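Local coordinates for porphyranase B (Zobellia galactanivorans, PDB 3JUU), which hydrolyses the sulfated red-algal polysaccharide porphyran at its beta-1,4 linkages between D-galactose and L-galactose-6-sulfate, releasing mostly disaccharides, at residues Asp35-Asp43 with Ile67-Gln75. Residues are numbered along the deposited sequence; the frame is centred on the assembly and turned at random.
Sequences DEFEGKKID and ISLNNGSLQ. With SO4 (sulfate ion), chain E.
Leu69 projects from strand 67-70 into the concave side of the loop 35-43, where its branches meet both backbone and side chains. CD2 lies 3.5 Å from Lys41 O, CD1 packs on Ile42 CB, and CG sits 3.7 Å from Phe37 O. Next to it, the Phe37 ring lies against Leu74, whose CB stands over the centre of one face, 3.7 Å from the ring centroid and only 9° off its normal, a CH-pi contact. Asp35 CB comes over the rim of the opposite face, so the ring is sandwiched. The side chain is set there by a chi1 of -59°, with CG beside its own backbone N; that N also donates to Asp35 OD1, closing an Asx turn. Without the ring, as with an alanine here, a gap is likely to open between Leu74 and Asp35, and Leu69 CD1 would lose an apolar neighbour. Gly72, at positive phi in the hairpin turn, brings its CA within 3.2 Å of Phe37 O. No direct hydrogen bond joins the segments; instead one water donates to Phe37 O and Gly39 O and accepts from Gly72 N. Leu74 also reaches Ile42, CD1 to CD1 at 3.9 Å, and Met240 continues the apolar layer beyond Phe37 and Leu74. Here a connecting loop packs over the beta-hairpin 67-75 at the margin of the GH16 jelly-roll beta-sandwich.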
ATOM      1  N   ASP A  35      -1.309  -0.774 -14.093  1.00 12.38           N
ATOM      2  CA  ASP A  35      -0.167  -1.479 -14.731  1.00 15.24           C
ATOM      3  C   ASP A  35      -0.323  -2.959 -14.495  1.00 14.52           C
ATOM      4  O   ASP A  35      -0.620  -3.414 -13.361  1.00 15.38           O
ATOM      5  CB  ASP A  35       1.174  -0.979 -14.151  1.00 14.98           C
ATOM      6  CG  ASP A  35       2.345  -1.072 -15.174  1.00 16.77           C
ATOM      7  OD1 ASP A  35       2.298  -1.996 -15.993  1.00 12.30           O
ATOM      8  OD2 ASP A  35       3.287  -0.246 -15.072  1.00 18.59           O
ATOM      9  N   GLU A  36      -0.159  -3.740 -15.580  1.00 13.91           N
ATOM     10  CA  GLU A  36      -0.151  -5.208 -15.500  1.00 13.17           C
ATOM     11  C   GLU A  36       1.292  -5.686 -15.277  1.00 14.45           C
ATOM     12  O   GLU A  36       1.487  -6.847 -14.938  1.00 14.73           O
ATOM     13  CB  GLU A  36      -0.696  -5.818 -16.819  1.00 15.77           C
ATOM     14  CG  GLU A  36      -2.150  -5.502 -17.090  1.00 12.02           C
ATOM     15  CD  GLU A  36      -3.056  -6.030 -15.972  1.00 15.26           C
ATOM     16  OE1 GLU A  36      -2.965  -7.222 -15.623  1.00 16.78           O
ATOM     17  OE2 GLU A  36      -3.879  -5.248 -15.452  1.00 17.27           O
ATOM     18  N   PHE A  37       2.254  -4.776 -15.410  1.00 14.63           N
ATOM     19  CA  PHE A  37       3.692  -5.101 -15.098  1.00 16.33           C
ATOM     20  C   PHE A  37       4.258  -6.176 -16.024  1.00 17.46           C
ATOM     21  O   PHE A  37       5.051  -7.034 -15.578  1.00 14.77           O
ATOM     22  CB  PHE A  37       3.896  -5.527 -13.628  1.00 15.64           C
ATOM     23  CG  PHE A  37       3.466  -4.469 -12.682  1.00 12.61           C
ATOM     24  CD1 PHE A  37       4.114  -3.238 -12.662  1.00 13.56           C
ATOM     25  CD2 PHE A  37       2.401  -4.717 -11.792  1.00 12.30           C
ATOM     26  CE1 PHE A  37       3.699  -2.220 -11.784  1.00 17.79           C
ATOM     27  CE2 PHE A  37       1.995  -3.670 -10.920  1.00 13.51           C
ATOM     28  CZ  PHE A  37       2.654  -2.452 -10.908  1.00 12.21           C
ATOM     29  N   GLU A  38       3.894  -6.047 -17.311  1.00 18.61           N
ATOM     30  CA  GLU A  38       4.417  -6.951 -18.357  1.00 22.34           C
ATOM     31  C   GLU A  38       5.765  -6.375 -18.748  1.00 22.72           C
ATOM     32  O   GLU A  38       6.003  -5.187 -18.562  1.00 24.29           O
ATOM     33  CB  GLU A  38       3.442  -6.977 -19.564  1.00 24.00           C
ATOM     34  CG  GLU A  38       2.213  -7.848 -19.340  1.00 27.21           C
ATOM     35  CD  GLU A  38       2.523  -9.324 -19.141  1.00 32.95           C
ATOM     36  OE1 GLU A  38       1.609 -10.042 -18.712  1.00 38.38           O
ATOM     37  OE2 GLU A  38       3.649  -9.812 -19.397  1.00 38.80           O
ATOM     38  N   GLY A  39       6.646  -7.187 -19.297  1.00 23.78           N
ATOM     39  CA  GLY A  39       7.927  -6.631 -19.726  1.00 24.09           C
ATOM     40  C   GLY A  39       9.056  -6.924 -18.746  1.00 24.25           C
ATOM     41  O   GLY A  39       8.910  -7.767 -17.818  1.00 22.61           O
ATOM     42  N   LYS A  40      10.182  -6.255 -18.977  1.00 22.91           N
ATOM     43  CA  LYS A  40      11.404  -6.556 -18.217  1.00 23.90           C
ATOM     44  C   LYS A  40      11.769  -5.494 -17.229  1.00 22.66           C
ATOM     45  O   LYS A  40      12.553  -5.761 -16.320  1.00 24.04           O
ATOM     46  CB  LYS A  40      12.581  -6.797 -19.200  1.00 25.06           C
ATOM     47  CG  LYS A  40      12.295  -7.983 -20.198  1.00 26.45           C
ATOM     48  CD  LYS A  40      13.324  -8.139 -21.343  1.00 31.64           C
ATOM     49  CE  LYS A  40      13.293  -6.994 -22.400  1.00 38.23           C
ATOM     50  NZ  LYS A  40      11.953  -6.816 -23.118  1.00 42.21           N
ATOM     51  N   LYS A  41      11.275  -4.279 -17.398  1.00 21.31           N
ATOM     52  CA  LYS A  41      11.689  -3.143 -16.537  1.00 20.92           C
ATOM     53  C   LYS A  41      10.456  -2.288 -16.169  1.00 19.18           C
ATOM     54  O   LYS A  41       9.633  -1.970 -17.025  1.00 17.38           O
ATOM     55  CB  LYS A  41      12.664  -2.260 -17.293  1.00 22.67           C
ATOM     56  CG  LYS A  41      14.028  -2.989 -17.600  1.00 29.76           C
ATOM     57  CD  LYS A  41      15.040  -2.831 -16.464  1.00 35.49           C
ATOM     58  CE  LYS A  41      16.425  -3.437 -16.845  1.00 41.27           C
ATOM     59  NZ  LYS A  41      16.553  -4.907 -16.459  1.00 39.37           N
ATOM     60  N   ILE A  42      10.343  -1.925 -14.897  1.00 17.35           N
ATOM     61  CA  ILE A  42       9.207  -1.114 -14.474  1.00 16.63           C
ATOM     62  C   ILE A  42       9.200   0.198 -15.243  1.00 16.79           C
ATOM     63  O   ILE A  42      10.245   0.796 -15.517  1.00 16.90           O
ATOM     64  CB  ILE A  42       9.175  -0.886 -12.904  1.00 15.48           C
ATOM     65  CG1 ILE A  42       7.854  -0.215 -12.477  1.00 15.35           C
ATOM     66  CG2 ILE A  42      10.437  -0.110 -12.385  1.00 17.08           C
ATOM     67  CD1 ILE A  42       7.659  -0.214 -10.908  1.00 14.58           C
ATOM     68  N   ASP A  43       8.005   0.672 -15.570  1.00 17.01           N
ATOM     69  CA  ASP A  43       7.846   1.916 -16.308  1.00 17.30           C
ATOM     70  C   ASP A  43       8.034   3.091 -15.376  1.00 18.15           C
ATOM     71  O   ASP A  43       7.159   3.387 -14.546  1.00 17.01           O
ATOM     72  CB  ASP A  43       6.410   1.891 -16.922  1.00 18.04           C
ATOM     73  CG  ASP A  43       6.031   3.165 -17.623  1.00 18.64           C
ATOM     74  OD1 ASP A  43       6.847   4.084 -17.744  1.00 19.29           O
ATOM     75  OD2 ASP A  43       4.878   3.225 -18.087  1.00 20.51           O
ATOM     76  N   ILE A  67      13.504  -3.468  -6.839  1.00 11.60           N
ATOM     77  CA  ILE A  67      12.292  -3.485  -7.680  1.00 12.84           C
ATOM     78  C   ILE A  67      12.636  -4.289  -8.981  1.00 13.66           C
ATOM     79  O   ILE A  67      13.660  -3.991  -9.650  1.00 15.04           O
ATOM     80  CB  ILE A  67      11.839  -2.063  -8.110  1.00 12.14           C
ATOM     81  CG1 ILE A  67      11.637  -1.033  -6.940  1.00 12.32           C
ATOM     82  CG2 ILE A  67      10.560  -2.158  -8.995  1.00 13.02           C
ATOM     83  CD1 ILE A  67      10.973  -1.603  -5.721  1.00 15.45           C
ATOM     84  N   SER A  68      11.863  -5.302  -9.323  1.00 11.67           N
ATOM     85  CA  SER A  68      12.072  -6.009 -10.604  1.00 13.53           C
ATOM     86  C   SER A  68      10.690  -6.373 -11.161  1.00 14.67           C
ATOM     87  O   SER A  68       9.659  -6.380 -10.397  1.00 12.42           O
ATOM     88  CB  SER A  68      12.918  -7.293 -10.464  1.00 11.30           C
ATOM     89  OG  SER A  68      12.363  -8.207  -9.548  1.00 13.45           O
ATOM     90  N   LEU A  69      10.676  -6.726 -12.456  1.00 13.59           N
ATOM     91  CA  LEU A  69       9.488  -7.311 -13.087  1.00 14.63           C
ATOM     92  C   LEU A  69       9.825  -8.697 -13.548  1.00 16.31           C
ATOM     93  O   LEU A  69      10.959  -8.939 -13.987  1.00 14.89           O
ATOM     94  CB  LEU A  69       9.085  -6.512 -14.330  1.00 16.19           C
ATOM     95  CG  LEU A  69       8.059  -5.393 -14.226  1.00 18.49           C
ATOM     96  CD1 LEU A  69       7.928  -4.554 -12.908  1.00 15.86           C
ATOM     97  CD2 LEU A  69       7.868  -4.549 -15.467  1.00 14.96           C
ATOM     98  N   ASN A  70       8.879  -9.614 -13.419  1.00 14.25           N
ATOM     99  CA  ASN A  70       9.054 -10.899 -14.034  1.00 15.45           C
ATOM    100  C   ASN A  70       7.682 -11.495 -14.251  1.00 16.55           C
ATOM    101  O   ASN A  70       6.816 -11.350 -13.400  1.00 15.35           O
ATOM    102  CB  ASN A  70       9.884 -11.844 -13.163  1.00 15.05           C
ATOM    103  CG  ASN A  70      10.409 -13.030 -13.971  1.00 18.65           C
ATOM    104  OD1 ASN A  70      10.525 -12.954 -15.230  1.00 16.02           O
ATOM    105  ND2 ASN A  70      10.723 -14.098 -13.285  1.00 15.44           N
ATOM    106  N   ASN A  71       7.485 -12.157 -15.385  1.00 16.57           N
ATOM    107  CA  ASN A  71       6.229 -12.862 -15.652  1.00 18.12           C
ATOM    108  C   ASN A  71       4.939 -12.059 -15.425  1.00 17.84           C
ATOM    109  O   ASN A  71       3.957 -12.607 -14.923  1.00 18.85           O
ATOM    110  CB  ASN A  71       6.223 -14.148 -14.855  1.00 17.98           C
ATOM    111  CG  ASN A  71       7.337 -15.054 -15.287  1.00 19.11           C
ATOM    112  OD1 ASN A  71       7.718 -15.010 -16.478  1.00 17.92           O
ATOM    113  ND2 ASN A  71       7.877 -15.836 -14.364  1.00 17.59           N
ATOM    114  N   GLY A  72       4.941 -10.818 -15.881  1.00 16.46           N
ATOM    115  CA  GLY A  72       3.743  -9.956 -15.745  1.00 16.39           C
ATOM    116  C   GLY A  72       3.445  -9.644 -14.256  1.00 15.25           C
ATOM    117  O   GLY A  72       2.294  -9.565 -13.865  1.00 15.55           O
ATOM    118  N   SER A  73       4.480  -9.512 -13.441  1.00 13.61           N
ATOM    119  CA  SER A  73       4.255  -9.105 -12.038  1.00 12.86           C
ATOM    120  C   SER A  73       5.355  -8.142 -11.596  1.00 13.34           C
ATOM    121  O   SER A  73       6.530  -8.150 -12.137  1.00 12.61           O
ATOM    122  CB  SER A  73       4.214 -10.348 -11.132  1.00 13.16           C
ATOM    123  OG  SER A  73       5.549 -10.858 -10.972  1.00 18.95           O
ATOM    124  N   LEU A  74       5.011  -7.309 -10.617  1.00 11.30           N
ATOM    125  CA  LEU A  74       5.979  -6.452  -9.939  1.00 11.20           C
ATOM    126  C   LEU A  74       6.531  -7.207  -8.732  1.00 10.94           C
ATOM    127  O   LEU A  74       5.724  -7.834  -8.006  1.00 12.76           O
ATOM    128  CB  LEU A  74       5.245  -5.219  -9.440  1.00 10.66           C
ATOM    129  CG  LEU A  74       6.015  -4.337  -8.468  1.00 10.24           C
ATOM    130  CD1 LEU A  74       7.247  -3.673  -9.052  1.00 10.99           C
ATOM    131  CD2 LEU A  74       5.010  -3.212  -7.943  1.00 14.02           C
ATOM    132  N   GLN A  75       7.855  -7.158  -8.491  1.00 10.18           N
ATOM    133  CA  GLN A  75       8.485  -7.904  -7.408  1.00 11.30           C
ATOM    134  C   GLN A  75       9.224  -6.859  -6.601  1.00 11.87           C
ATOM    135  O   GLN A  75      10.007  -6.060  -7.169  1.00 12.56           O
ATOM    136  CB  GLN A  75       9.474  -8.955  -7.948  1.00 13.19           C
ATOM    137  CG  GLN A  75       8.710  -9.975  -8.855  1.00 14.57           C
ATOM    138  CD  GLN A  75       9.621 -11.014  -9.372  1.00 16.40           C
ATOM    139  OE1 GLN A  75      10.753 -10.711  -9.819  1.00 23.49           O
ATOM    140  NE2 GLN A  75       9.225 -12.250  -9.224  1.00 15.46           N
TER
HETATM  141  S   SO4 E   5      10.292  -3.771 -21.357  1.00 58.15           S
HETATM  142  O1  SO4 E   5      10.007  -5.152 -21.825  1.00 53.22           O
HETATM  143  O2  SO4 E   5      11.549  -3.304 -21.929  1.00 58.12           O
HETATM  144  O3  SO4 E   5       9.189  -2.851 -21.676  1.00 52.27           O
HETATM  145  O4  SO4 E   5      10.494  -3.749 -19.908  1.00 58.21           O
HETATM  146  O   HOH W   1       6.992  -8.868 -16.205  1.00 16.87           O
HETATM  147  O   HOH W   2      13.067  -5.939 -13.947  1.00 16.62           O